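Local coordinates for putative hydrogenase expression/formation protein hupG (Rhodopseudomonas palustris, PDB 2QSI), which is of unknown function but, as a thioredoxin-like member of the HupG/HyaE family, probably takes part in the expression or maturation of hydrogenase, at residues Thr18-Glu22 / Ala71-Ala77; Lys34-Phe40 / Ser92-Pro98; Thr101-Ile105 / Gln117-Met121. All blocks are in the same frame, centred on the assembly; numbering follows the deposited sequence.

In the fold
Contacts 1 and 2 are neighbours in one mixed sheet, their centres about 12 Å apart. Contact 1 joins strand 18-20 to strand 68-73, contact 2 joins strand 35-40 to strand 92-106, and the inner strands 68-73 and 35-40 bond directly to each other, giving the order 18-20, 68-73, 35-40, 92-106. Along the chain the segments of these two contacts alternate. Contact 3 follows in series. It uses the later part of strand 92-106 with helix 111-126, its centre about 26 Å from that of contact 2 and about 34 Å from that of contact 1. Contacts 2 and 3 both touch the second subunit, so the interrupted strand 92-106 leads from the thioredoxin-like core to the dimer contact.

Contact 1. Residues Thr18-Glu22 / Ala71-Ala77; sequences TLVDE and AEVAAEA
Val20 grips the strand beside it with both of its backbone polar atoms: its N donates to Glu72 O at 2.8 Å, and its O accepts from Ala74 N at 2.7 Å. One step earlier, Glu72 N donates to Thr18 O at 2.7 Å. These three bonds are nearly straight at hydrogen, and together they make the alternating pattern of a parallel pair, in which Glu72 uses its N toward Thr18 and its O toward Val20. Leu19 CA lies 3.4 Å from Glu72 O in a CA-H...O contact, a weak second contact beside the Val20 N-H bond on the same carbonyl.

Val20 leans CG1 on Ala71 CB at 3.9 Å, on the face that Phe28 of helix 25-30 covers. Leu19 and Glu72 share the other face, side by side and pointing the same way. With Leu19 CG anti to its own N (chi1 -170°), Leu19 CD1 lies 3.8 Å from Glu72 CG. The carboxylate beyond is taken up by a salt bridge to Arg41. Past the strand ends, Ala74 CB packs on Asp21 CB, and Ala77 CB meets Asp21 CA at 3.9 Å. Ala77 N is bonded back to Ala74 O, which closes a turn, while Asp21 OD1 accepts from Thr24 N at the approach to helix 25-30.

The chemistry thus implies a division of labour: backbone bonds fix the register of this outer strand, Val20 and Ala71 pack together under Phe28, and the carboxylates of Asp21 and Glu72 find their partners outside the two segments, at Thr24 and Arg41.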
loop_
_atom_site.group_PDB
_atom_site.type_symbol
_atom_site.label_atom_id
_atom_site.label_comp_id
_atom_site.label_asym_id
_atom_site.label_seq_id
_atom_site.Cartn_x
_atom_site.Cartn_y
_atom_site.Cartn_z
ATOM N N THR A 18 13.560 -11.796 -7.149
ATOM C CA THR A 18 12.708 -12.561 -8.003
ATOM C C THR A 18 12.594 -11.750 -9.245
ATOM O O THR A 18 13.118 -10.619 -9.314
ATOM C CB THR A 18 11.267 -12.749 -7.439
ATOM O OG1 THR A 18 11.239 -12.466 -6.038
ATOM C CG2 THR A 18 10.815 -14.173 -7.718
ATOM N N LEU A 19 11.906 -12.339 -10.215
ATOM C CA LEU A 19 11.474 -11.640 -11.376
ATOM C C LEU A 19 9.951 -11.568 -11.309
ATOM O O LEU A 19 9.267 -12.614 -11.123
ATOM C CB LEU A 19 11.959 -12.390 -12.616
ATOM C CG LEU A 19 11.845 -11.759 -13.983
ATOM C CD1 LEU A 19 12.602 -10.426 -14.046
ATOM C CD2 LEU A 19 12.359 -12.789 -14.987
ATOM N N VAL A 20 9.412 -10.349 -11.384
ATOM C CA VAL A 20 7.970 -10.150 -11.369
ATOM C C VAL A 20 7.420 -9.479 -12.634
ATOM O O VAL A 20 8.111 -8.726 -13.318
ATOM C CB VAL A 20 7.496 -9.297 -10.151
ATOM C CG1 VAL A 20 7.775 -10.030 -8.825
ATOM C CG2 VAL A 20 8.075 -7.878 -10.191
ATOM N N ASP A 21 6.153 -9.750 -12.903
ATOM C CA ASP A 21 5.436 -9.115 -14.000
ATOM C C ASP A 21 4.129 -8.519 -13.517
ATOM O O ASP A 21 3.831 -8.542 -12.323
ATOM C CB ASP A 21 5.232 -10.104 -15.175
ATOM C CG ASP A 21 4.325 -11.275 -14.837
ATOM O OD1 ASP A 21 3.454 -11.198 -13.942
ATOM O OD2 ASP A 21 4.469 -12.316 -15.505
ATOM N N GLU A 22 3.349 -7.963 -14.441
ATOM C CA GLU A 22 2.059 -7.352 -14.068
ATOM C C GLU A 22 1.097 -8.388 -13.465
ATOM O O GLU A 22 0.227 -8.034 -12.687
ATOM C CB GLU A 22 1.432 -6.579 -15.251
ATOM C CG GLU A 22 2.037 -5.183 -15.463
ATOM C CD GLU A 22 1.710 -4.559 -16.817
ATOM O OE1 GLU A 22 2.077 -5.145 -17.856
ATOM O OE2 GLU A 22 1.086 -3.475 -16.844
ATOM N N ALA A 71 12.789 -7.356 -6.085
ATOM C CA ALA A 71 12.325 -8.040 -7.278
ATOM C C ALA A 71 12.672 -7.195 -8.504
ATOM O O ALA A 71 12.561 -5.970 -8.489
ATOM C CB ALA A 71 10.823 -8.272 -7.254
ATOM N N GLU A 72 13.042 -7.887 -9.575
ATOM C CA GLU A 72 13.298 -7.271 -10.877
ATOM C C GLU A 72 12.000 -7.301 -11.664
ATOM O O GLU A 72 11.266 -8.286 -11.615
ATOM C CB GLU A 72 14.388 -8.022 -11.638
ATOM C CG GLU A 72 14.680 -7.410 -13.001
ATOM C CD GLU A 72 15.899 -7.957 -13.683
ATOM O OE1 GLU A 72 16.845 -8.425 -12.989
ATOM O OE2 GLU A 72 15.936 -7.877 -14.934
ATOM N N VAL A 73 11.722 -6.209 -12.356
ATOM C CA VAL A 73 10.550 -6.076 -13.198
ATOM C C VAL A 73 10.809 -6.711 -14.568
ATOM O O VAL A 73 11.787 -6.379 -15.253
ATOM C CB VAL A 73 10.137 -4.582 -13.319
ATOM C CG1 VAL A 73 8.930 -4.399 -14.212
ATOM C CG2 VAL A 73 9.816 -4.012 -11.904
ATOM N N ALA A 74 9.937 -7.640 -14.945
ATOM C CA ALA A 74 9.964 -8.259 -16.296
ATOM C C ALA A 74 9.888 -7.170 -17.405
ATOM O O ALA A 74 9.243 -6.117 -17.252
ATOM C CB ALA A 74 8.820 -9.320 -16.428
ATOM N N ALA A 75 10.587 -7.401 -18.506
ATOM C CA ALA A 75 10.718 -6.368 -19.549
ATOM C C ALA A 75 9.351 -5.887 -20.078
ATOM O O ALA A 75 9.111 -4.696 -20.256
ATOM C CB ALA A 75 11.560 -6.905 -20.702
ATOM N N GLU A 76 8.447 -6.821 -20.303
ATOM C CA GLU A 76 7.118 -6.480 -20.847
ATOM C C GLU A 76 6.257 -5.717 -19.830
ATOM O O GLU A 76 5.322 -4.998 -20.224
ATOM C CB GLU A 76 6.370 -7.713 -21.391
ATOM C CG GLU A 76 6.640 -9.030 -20.696
ATOM C CD GLU A 76 8.025 -9.599 -21.061
ATOM O OE1 GLU A 76 8.911 -9.546 -20.194
ATOM O OE2 GLU A 76 8.244 -10.052 -22.220
ATOM N N ALA A 77 6.605 -5.842 -18.536
ATOM C CA ALA A 77 5.904 -5.171 -17.428
ATOM C C ALA A 77 6.382 -3.744 -17.156
ATOM O O ALA A 77 5.737 -2.989 -16.397
ATOM C CB ALA A 77 6.056 -5.990 -16.167
#

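Contact 2. Residues Lys34-Phe40 / Ser92-Pro98; sequences KIVVLFF and SLAVVQP
Ile35 buries more surface here than any other residue, reaching across to the neighbouring strand with two methyl groups. CG2, anti to the backbone N because chi1 is -68° for CG1, presses on Val95 CG1 at only 3.3 Å, closer than methyl groups usually come. CD1 goes the other way along the strand and lies over the aliphatic chain of Gln97, 3.5 Å from Gln97 CG. The two side chains cross at a slant.

Ser92 gives up the next largest area, mainly through its backbone. Its O accepts from Phe40 N at 2.9 Å, and its N donates to Phe40 O, in the carbonyl plane and on a lone pair. The hydroxyl turns away to bond Val89 O. Between these ends the pairs Val36-Val96 and Leu38-Ala94 are hydrogen-bonded in both directions, alternating with the non-hydrogen-bonded pairs Val37-Val95 and Phe39-Leu93.

Ala94 and Val96 bury almost as much as Ser92. Ala94 CB lies 4.0 Å from CE2 of Phe40, at the edge of that ring and near its plane, and 4.3 Å from Leu38 CB. This face is covered by helix 78-85, and the Phe40 side chain comes within about 5 Å of a bound DTT, probably from the crystallisation liquor. The face of Val37 and Phe39 packs instead on helix 50-62. Residues 92-97 also pair with an antiparallel strand of the second subunit, which extends the sheet.

A buried antiparallel pair next to parallel strands, with helices on both faces, is typical of the central sheet of the thioredoxin fold.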
loop_
_atom_site.group_PDB
_atom_site.type_symbol
_atom_site.label_atom_id
_atom_site.label_comp_id
_atom_site.label_asym_id
_atom_site.label_seq_id
_atom_site.Cartn_x
_atom_site.Cartn_y
_atom_site.Cartn_z
ATOM N N LYS A 34 7.633 -6.664 4.120
ATOM C CA LYS A 34 8.848 -5.884 4.089
ATOM C C LYS A 34 8.603 -4.787 3.098
ATOM O O LYS A 34 7.669 -4.879 2.305
ATOM C CB LYS A 34 10.008 -6.739 3.636
ATOM C CG LYS A 34 10.438 -7.829 4.677
ATOM C CD LYS A 34 11.811 -8.381 4.412
ATOM C CE LYS A 34 12.162 -9.547 5.366
ATOM N NZ LYS A 34 13.419 -10.196 4.891
ATOM N N ILE A 35 9.453 -3.783 3.116
ATOM C CA ILE A 35 9.453 -2.750 2.064
ATOM C C ILE A 35 10.087 -3.408 0.834
ATOM O O ILE A 35 11.106 -4.110 0.939
ATOM C CB ILE A 35 10.259 -1.497 2.507
ATOM C CG1 ILE A 35 9.576 -0.721 3.673
ATOM C CG2 ILE A 35 10.533 -0.551 1.353
ATOM C CD1 ILE A 35 8.140 -0.557 3.506
ATOM N N VAL A 36 9.448 -3.205 -0.309
ATOM C CA VAL A 36 9.874 -3.774 -1.551
ATOM C C VAL A 36 10.703 -2.815 -2.393
ATOM O O VAL A 36 10.356 -1.660 -2.583
ATOM C CB VAL A 36 8.637 -4.276 -2.338
ATOM C CG1 VAL A 36 9.071 -4.818 -3.725
ATOM C CG2 VAL A 36 7.900 -5.370 -1.463
ATOM N N VAL A 37 11.810 -3.326 -2.912
ATOM C CA VAL A 37 12.622 -2.587 -3.856
ATOM C C VAL A 37 12.410 -3.224 -5.244
ATOM O O VAL A 37 12.826 -4.381 -5.497
ATOM C CB VAL A 37 14.088 -2.607 -3.463
ATOM C CG1 VAL A 37 14.921 -1.730 -4.432
ATOM C CG2 VAL A 37 14.262 -2.102 -2.015
ATOM N N LEU A 38 11.752 -2.484 -6.129
ATOM C CA LEU A 38 11.532 -2.949 -7.484
ATOM C C LEU A 38 12.607 -2.364 -8.351
ATOM O O LEU A 38 12.800 -1.144 -8.357
ATOM C CB LEU A 38 10.185 -2.494 -8.039
ATOM C CG LEU A 38 8.928 -3.011 -7.359
ATOM C CD1 LEU A 38 7.694 -2.360 -8.037
ATOM C CD2 LEU A 38 8.921 -4.524 -7.322
ATOM N N PHE A 39 13.288 -3.259 -9.063
ATOM C CA PHE A 39 14.391 -2.954 -9.967
ATOM C C PHE A 39 13.894 -2.930 -11.402
ATOM O O PHE A 39 13.503 -3.963 -11.953
ATOM C CB PHE A 39 15.493 -4.011 -9.797
ATOM C CG PHE A 39 16.604 -3.912 -10.787
ATOM C CD1 PHE A 39 17.105 -2.700 -11.199
ATOM C CD2 PHE A 39 17.216 -5.083 -11.248
ATOM C CE1 PHE A 39 18.191 -2.658 -12.117
ATOM C CE2 PHE A 39 18.242 -5.043 -12.120
ATOM C CZ PHE A 39 18.733 -3.821 -12.564
ATOM N N PHE A 40 13.937 -1.722 -11.982
ATOM C CA PHE A 40 13.715 -1.501 -13.426
ATOM C C PHE A 40 15.061 -1.418 -14.125
ATOM O O PHE A 40 15.868 -0.483 -13.899
ATOM C CB PHE A 40 12.928 -0.217 -13.635
ATOM C CG PHE A 40 11.523 -0.273 -13.072
ATOM C CD1 PHE A 40 10.436 -0.590 -13.900
ATOM C CD2 PHE A 40 11.271 -0.049 -11.711
ATOM C CE1 PHE A 40 9.132 -0.611 -13.393
ATOM C CE2 PHE A 40 9.984 -0.146 -11.193
ATOM C CZ PHE A 40 8.917 -0.445 -12.032
ATOM N N SER A 92 16.176 2.215 -12.702
ATOM C CA SER A 92 15.741 2.832 -11.467
ATOM C C SER A 92 15.471 1.745 -10.414
ATOM O O SER A 92 15.176 0.609 -10.757
ATOM C CB SER A 92 14.406 3.618 -11.667
ATOM O OG SER A 92 14.606 4.854 -12.343
ATOM N N LEU A 93 15.543 2.144 -9.148
ATOM C CA LEU A 93 14.892 1.423 -8.053
ATOM C C LEU A 93 13.630 2.181 -7.583
ATOM O O LEU A 93 13.704 3.378 -7.247
ATOM C CB LEU A 93 15.843 1.279 -6.885
ATOM C CG LEU A 93 17.180 0.628 -7.186
ATOM C CD1 LEU A 93 17.992 0.504 -5.907
ATOM C CD2 LEU A 93 16.907 -0.772 -7.768
ATOM N N ALA A 94 12.496 1.501 -7.514
ATOM C CA ALA A 94 11.299 2.064 -6.888
ATOM C C ALA A 94 11.116 1.367 -5.549
ATOM O O ALA A 94 11.014 0.141 -5.520
ATOM C CB ALA A 94 10.074 1.843 -7.768
ATOM N N VAL A 95 11.099 2.161 -4.452
ATOM C CA VAL A 95 10.947 1.649 -3.090
ATOM C C VAL A 95 9.473 1.790 -2.708
ATOM O O VAL A 95 8.931 2.916 -2.664
ATOM C CB VAL A 95 11.858 2.375 -2.119
ATOM C CG1 VAL A 95 11.766 1.742 -0.724
ATOM C CG2 VAL A 95 13.307 2.356 -2.643
ATOM N N VAL A 96 8.833 0.663 -2.430
ATOM C CA VAL A 96 7.371 0.611 -2.306
ATOM C C VAL A 96 6.960 0.005 -0.960
ATOM O O VAL A 96 7.389 -1.097 -0.632
ATOM C CB VAL A 96 6.753 -0.258 -3.404
ATOM C CG1 VAL A 96 5.247 -0.342 -3.211
ATOM C CG2 VAL A 96 7.074 0.272 -4.822
ATOM N N GLN A 97 6.088 0.684 -0.230
ATOM C CA GLN A 97 5.566 0.158 1.002
ATOM C C GLN A 97 4.246 -0.563 0.705
ATOM O O GLN A 97 3.325 0.037 0.148
ATOM C CB GLN A 97 5.331 1.309 1.965
ATOM C CG GLN A 97 4.941 0.899 3.307
ATOM C CD GLN A 97 4.836 2.073 4.216
ATOM O OE1 GLN A 97 3.923 2.870 4.097
ATOM N NE2 GLN A 97 5.753 2.175 5.150
ATOM N N PRO A 98 4.169 -1.865 1.060
ATOM C CA PRO A 98 2.935 -2.598 0.863
ATOM C C PRO A 98 1.776 -2.015 1.647
ATOM O O PRO A 98 1.971 -1.426 2.741
ATOM C CB PRO A 98 3.253 -3.984 1.377
ATOM C CG PRO A 98 4.700 -4.111 1.417
ATOM C CD PRO A 98 5.237 -2.721 1.610
#

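Contact 3. Residues Thr101-Ile105 / Gln117-Met121; sequences TLGVI and QIGAM
Met121, a selenomethionine here, sends its side chain straight at the strand: chi1 of -65° sets CG anti to the carbonyl carbon, and the chain stays extended beyond CG, which carries SE to 3.8 Å from Gly103 CA. The terminal CE of Met121 lies 3.8 Å from both Gly103 CA and Ile105 CG1. Ile105 answers with a chi1 of -52°, directing CG1 and CD1 toward the helix.

Ile105 meets three helix residues, Gln117, Ile118 and Met121. Its CD1 lies 3.7 Å from Gln117 CB and 4.1 Å from Ile118 CG1, while its CG1 and CG2 lie along the amide end of Gln117, whose OE1 is 3.7 Å from Ile105 CG1. The side chains of Ile105 and Gln117 slant across each other, and the amide takes no hydrogen bond from this strand; its NE2 bonds to Ser113 OG one turn earlier in the helix. Leu102 completes the patch, its CB 4.2 Å from SE of Met121. No hydrogen bond joins strand and helix, so the helix packs on the strand by van der Waals contact alone.

The strand runs nearly antiparallel to the helix, at 171°, and the axes of the two short segments approach to 9.0 Å. Tyr114 and Val125 of the same helix 111-126 extend the packing onto Ile105 and Leu102. Thr101 and residues 103-105 pair with an antiparallel strand of the second subunit, and Met121 also reaches Val95 of that subunit, so this strand and helix lie against the other subunit's sheet.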
loop_
_atom_site.group_PDB
_atom_site.type_symbol
_atom_site.label_atom_id
_atom_site.label_comp_id
_atom_site.label_asym_id
_atom_site.label_seq_id
_atom_site.Cartn_x
_atom_site.Cartn_y
_atom_site.Cartn_z
ATOM N N THR A 101 -3.307 -3.380 6.780
ATOM C CA THR A 101 -4.550 -3.153 7.528
ATOM C C THR A 101 -4.124 -2.722 8.938
ATOM O O THR A 101 -3.498 -3.506 9.676
ATOM C CB THR A 101 -5.444 -4.434 7.520
ATOM O OG1 THR A 101 -5.809 -4.731 6.158
ATOM C CG2 THR A 101 -6.679 -4.185 8.336
ATOM N N LEU A 102 -4.431 -1.475 9.299
ATOM C CA LEU A 102 -4.086 -0.936 10.602
ATOM C C LEU A 102 -4.999 -1.504 11.696
ATOM O O LEU A 102 -4.620 -1.600 12.858
ATOM C CB LEU A 102 -4.184 0.590 10.587
ATOM C CG LEU A 102 -3.280 1.281 9.563
ATOM C CD1 LEU A 102 -3.615 2.780 9.577
ATOM C CD2 LEU A 102 -1.758 0.998 9.771
ATOM N N GLY A 103 -6.198 -1.891 11.307
ATOM C CA GLY A 103 -7.165 -2.372 12.256
ATOM C C GLY A 103 -8.484 -2.602 11.559
ATOM O O GLY A 103 -8.725 -2.059 10.473
ATOM N N VAL A 104 -9.343 -3.383 12.206
ATOM C CA VAL A 104 -10.726 -3.604 11.730
ATOM C C VAL A 104 -11.619 -3.331 12.934
ATOM O O VAL A 104 -11.412 -3.907 14.016
ATOM C CB VAL A 104 -10.967 -5.057 11.254
ATOM C CG1 VAL A 104 -12.454 -5.277 10.794
ATOM C CG2 VAL A 104 -9.917 -5.453 10.175
ATOM N N ILE A 105 -12.604 -2.458 12.752
ATOM C CA ILE A 105 -13.565 -2.158 13.807
ATOM C C ILE A 105 -14.912 -2.817 13.530
ATOM O O ILE A 105 -15.730 -2.290 12.776
ATOM C CB ILE A 105 -13.772 -0.639 13.967
ATOM C CG1 ILE A 105 -12.425 0.067 14.134
ATOM C CG2 ILE A 105 -14.684 -0.348 15.148
ATOM C CD1 ILE A 105 -12.530 1.576 14.193
ATOM N N GLN A 117 -10.671 4.616 18.485
ATOM C CA GLN A 117 -9.959 3.590 17.721
ATOM C C GLN A 117 -9.293 4.187 16.502
ATOM O O GLN A 117 -8.097 3.944 16.239
ATOM C CB GLN A 117 -10.819 2.391 17.406
ATOM C CG GLN A 117 -11.244 1.597 18.645
ATOM C CD GLN A 117 -12.098 0.400 18.293
ATOM O OE1 GLN A 117 -11.616 -0.564 17.692
ATOM N NE2 GLN A 117 -13.360 0.442 18.686
ATOM N N ILE A 118 -10.026 4.999 15.751
ATOM C CA ILE A 118 -9.411 5.649 14.593
ATOM C C ILE A 118 -8.251 6.531 15.015
ATOM O O ILE A 118 -7.167 6.492 14.395
ATOM C CB ILE A 118 -10.429 6.443 13.776
ATOM C CG1 ILE A 118 -11.433 5.447 13.184
ATOM C CG2 ILE A 118 -9.696 7.298 12.669
ATOM C CD1 ILE A 118 -12.619 6.034 12.486
ATOM N N GLY A 119 -8.472 7.338 16.056
ATOM C CA GLY A 119 -7.432 8.188 16.586
ATOM C C GLY A 119 -6.175 7.421 16.949
ATOM O O GLY A 119 -5.050 7.837 16.617
ATOM N N ALA A 120 -6.358 6.285 17.606
ATOM C CA ALA A 120 -5.236 5.472 18.045
ATOM C C ALA A 120 -4.438 4.945 16.852
ATOM O O ALA A 120 -3.207 4.903 16.899
ATOM C CB ALA A 120 -5.706 4.295 18.939
HETATM N N MSE A 121 -5.131 4.542 15.794
HETATM C CA MSE A 121 -4.480 4.004 14.624
HETATM C C MSE A 121 -3.711 5.103 13.891
HETATM O O MSE A 121 -2.603 4.861 13.438
HETATM C CB MSE A 121 -5.476 3.340 13.683
HETATM C CG MSE A 121 -6.155 2.106 14.288
HETATM SE SE MSE A 121 -7.473 1.325 13.075
HETATM C CE MSE A 121 -8.680 0.459 14.324
#